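Local coordinates for uncharacterized protein (Legionella pneumophila subsp. pneumophila, PDB 4WRP) that is of unknown function but is probably a secreted effector, represented here by its C-terminal DUF5617 domain, at residues Asp46-Gly51 against Lys73-Ile78. Numbering follows the deposited sequence.
Sequences DDYTKG and KVVDDI
Val-75 meets the edge of the Tyr-48 ring where the C-terminal turn of helix 34-49 packs on helix 68-83, a helix-helix contact within the all-helical DUF5617 domain. CG1 of Val-75 lies 3.8 Å from Tyr-48 CD2, near the ring plane, and Val-75 CG2 comes equally close to CE2 of the same ring. Both methyls of the beta-branched valine thus reach the CD2-CE2 side of the ring. Beside it, the Thr-49 methyl CG2 packs 3.9 Å from Val-75 CG1 and rests against the backbone N of Asp-76; at this position, where the backbones of 46-51 and 73-78 come nearest, a small residue with one methyl and one hydroxyl suits both the apolar and the polar side. Chi1 of 65° directs Thr-49 OG1 back to its own helix, where it donates to Asp-46 O at 2.7 Å, 17° out of the carbonyl plane, while CG2 remains turned to the partner helix. Around the buried tyrosine, Trp-13, Trp-56, Phe-63 and His-71 supply further ring contacts, and its hydroxyl hydrogen-bonds to Tyr-9 and His-71. On the more exposed side, around Asp-76, Asp-46 and Asp-76 probably repel each other, yet one water donates to both carboxylates, 2.6 Å from Asp-76 OD1 and 3.0 Å from Asp-46 OD1. Lys-50, four residues on from Asp-46, probably offsets some of that charge: its NZ meets Asp-46 OD1 at 2.7 Å on the syn side, 26° out of the carboxylate plane.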
loop_
_atom_site.group_PDB
_atom_site.type_symbol
_atom_site.label_atom_id
_atom_site.label_comp_id
_atom_site.label_asym_id
_atom_site.label_seq_id
_atom_site.Cartn_x
_atom_site.Cartn_y
_atom_site.Cartn_z
ATOM N N ASP A 46 -10.319 1.328 -0.133
ATOM C CA ASP A 46 -11.019 2.266 0.758
ATOM C C ASP A 46 -11.383 1.579 2.072
ATOM O O ASP A 46 -11.182 2.121 3.122
ATOM C CB ASP A 46 -12.246 2.825 0.054
ATOM C CG ASP A 46 -12.836 4.052 0.783
ATOM O OD1 ASP A 46 -12.109 4.895 1.366
ATOM O OD2 ASP A 46 -14.057 4.171 0.753
ATOM N N ASP A 47 -11.878 0.346 1.992
ATOM C CA ASP A 47 -12.209 -0.426 3.181
ATOM C C ASP A 47 -10.972 -0.566 4.068
ATOM O O ASP A 47 -11.047 -0.382 5.289
ATOM C CB ASP A 47 -12.828 -1.783 2.800
ATOM C CG ASP A 47 -13.162 -2.625 4.006
ATOM O OD1 ASP A 47 -13.883 -2.083 4.880
ATOM O OD2 ASP A 47 -12.687 -3.805 4.081
ATOM N N TYR A 48 -9.816 -0.790 3.459
ATOM C CA TYR A 48 -8.548 -0.865 4.202
ATOM C C TYR A 48 -8.245 0.398 4.995
ATOM O O TYR A 48 -7.787 0.313 6.110
ATOM C CB TYR A 48 -7.387 -1.168 3.264
ATOM C CG TYR A 48 -6.012 -1.163 3.859
ATOM C CD1 TYR A 48 -5.609 -2.139 4.766
ATOM C CD2 TYR A 48 -5.103 -0.179 3.509
ATOM C CE1 TYR A 48 -4.338 -2.165 5.292
ATOM C CE2 TYR A 48 -3.832 -0.160 4.054
ATOM C CZ TYR A 48 -3.445 -1.171 4.924
ATOM O OH TYR A 48 -2.176 -1.144 5.446
ATOM N N THR A 49 -8.509 1.558 4.413
ATOM C CA THR A 49 -8.187 2.824 5.081
ATOM C C THR A 49 -9.229 3.176 6.146
ATOM O O THR A 49 -9.055 4.144 6.833
ATOM C CB THR A 49 -8.120 3.963 4.079
ATOM O OG1 THR A 49 -9.425 4.142 3.523
ATOM C CG2 THR A 49 -7.101 3.660 2.941
ATOM N N LYS A 50 -10.311 2.403 6.258
ATOM C CA LYS A 50 -11.362 2.671 7.201
ATOM C C LYS A 50 -11.401 1.568 8.244
ATOM O O LYS A 50 -12.413 1.339 8.825
ATOM C CB LYS A 50 -12.714 2.736 6.485
ATOM C CG LYS A 50 -12.883 3.925 5.560
ATOM C CD LYS A 50 -14.161 3.804 4.752
ATOM C CE LYS A 50 -14.671 5.153 4.250
ATOM N NZ LYS A 50 -13.813 5.900 3.271
ATOM N N GLY A 51 -10.312 0.836 8.432
ATOM C CA GLY A 51 -10.276 -0.195 9.472
ATOM C C GLY A 51 -10.478 -1.614 8.996
ATOM O O GLY A 51 -10.326 -2.532 9.796
ATOM N N LYS A 73 -1.987 5.644 5.378
ATOM C CA LYS A 73 -1.798 6.977 4.773
ATOM C C LYS A 73 -1.408 6.881 3.276
ATOM O O LYS A 73 -1.979 7.567 2.449
ATOM C CB LYS A 73 -0.753 7.753 5.533
ATOM C CG LYS A 73 -0.832 9.272 5.445
ATOM C CD LYS A 73 -0.311 9.887 4.144
ATOM C CE LYS A 73 1.192 9.711 3.923
ATOM N NZ LYS A 73 1.661 10.314 2.631
ATOM N N VAL A 74 -0.441 6.036 2.928
ATOM C CA VAL A 74 -0.058 5.889 1.519
ATOM C C VAL A 74 -1.223 5.360 0.670
ATOM O O VAL A 74 -1.499 5.896 -0.410
ATOM C CB VAL A 74 1.208 5.005 1.393
ATOM C CG1 VAL A 74 1.601 4.813 -0.070
ATOM C CG2 VAL A 74 2.350 5.689 2.175
ATOM N N VAL A 75 -1.925 4.323 1.150
ATOM C CA VAL A 75 -3.040 3.732 0.391
ATOM C C VAL A 75 -4.161 4.769 0.249
ATOM O O VAL A 75 -4.755 4.926 -0.781
ATOM C CB VAL A 75 -3.489 2.431 1.020
ATOM C CG1 VAL A 75 -4.745 1.906 0.375
ATOM C CG2 VAL A 75 -2.377 1.384 0.858
ATOM N N ASP A 76 -4.371 5.568 1.266
ATOM C CA ASP A 76 -5.340 6.663 1.153
ATOM C C ASP A 76 -4.969 7.680 0.050
ATOM O O ASP A 76 -5.843 8.146 -0.695
ATOM C CB ASP A 76 -5.470 7.321 2.505
ATOM C CG ASP A 76 -6.653 8.215 2.572
ATOM O OD1 ASP A 76 -7.789 7.679 2.662
ATOM O OD2 ASP A 76 -6.426 9.444 2.450
ATOM N N ASP A 77 -3.679 7.991 -0.087
ATOM C CA ASP A 77 -3.218 8.823 -1.208
ATOM C C ASP A 77 -3.461 8.105 -2.540
ATOM O O ASP A 77 -3.802 8.718 -3.547
ATOM C CB ASP A 77 -1.724 9.105 -1.121
ATOM C CG ASP A 77 -1.342 10.028 0.032
ATOM O OD1 ASP A 77 -2.226 10.706 0.611
ATOM O OD2 ASP A 77 -0.124 10.036 0.363
ATOM N N ILE A 78 -3.275 6.791 -2.579
ATOM C CA ILE A 78 -3.544 6.090 -3.853
ATOM C C ILE A 78 -5.057 6.152 -4.205
ATOM O O ILE A 78 -5.461 6.354 -5.359
ATOM C CB ILE A 78 -2.963 4.661 -3.807
ATOM C CG1 ILE A 78 -1.441 4.732 -3.695
ATOM C CG2 ILE A 78 -3.400 3.857 -5.002
ATOM C CD1 ILE A 78 -0.766 3.389 -3.422
HETATM O O HOH W 1 -9.348 6.162 1.210
#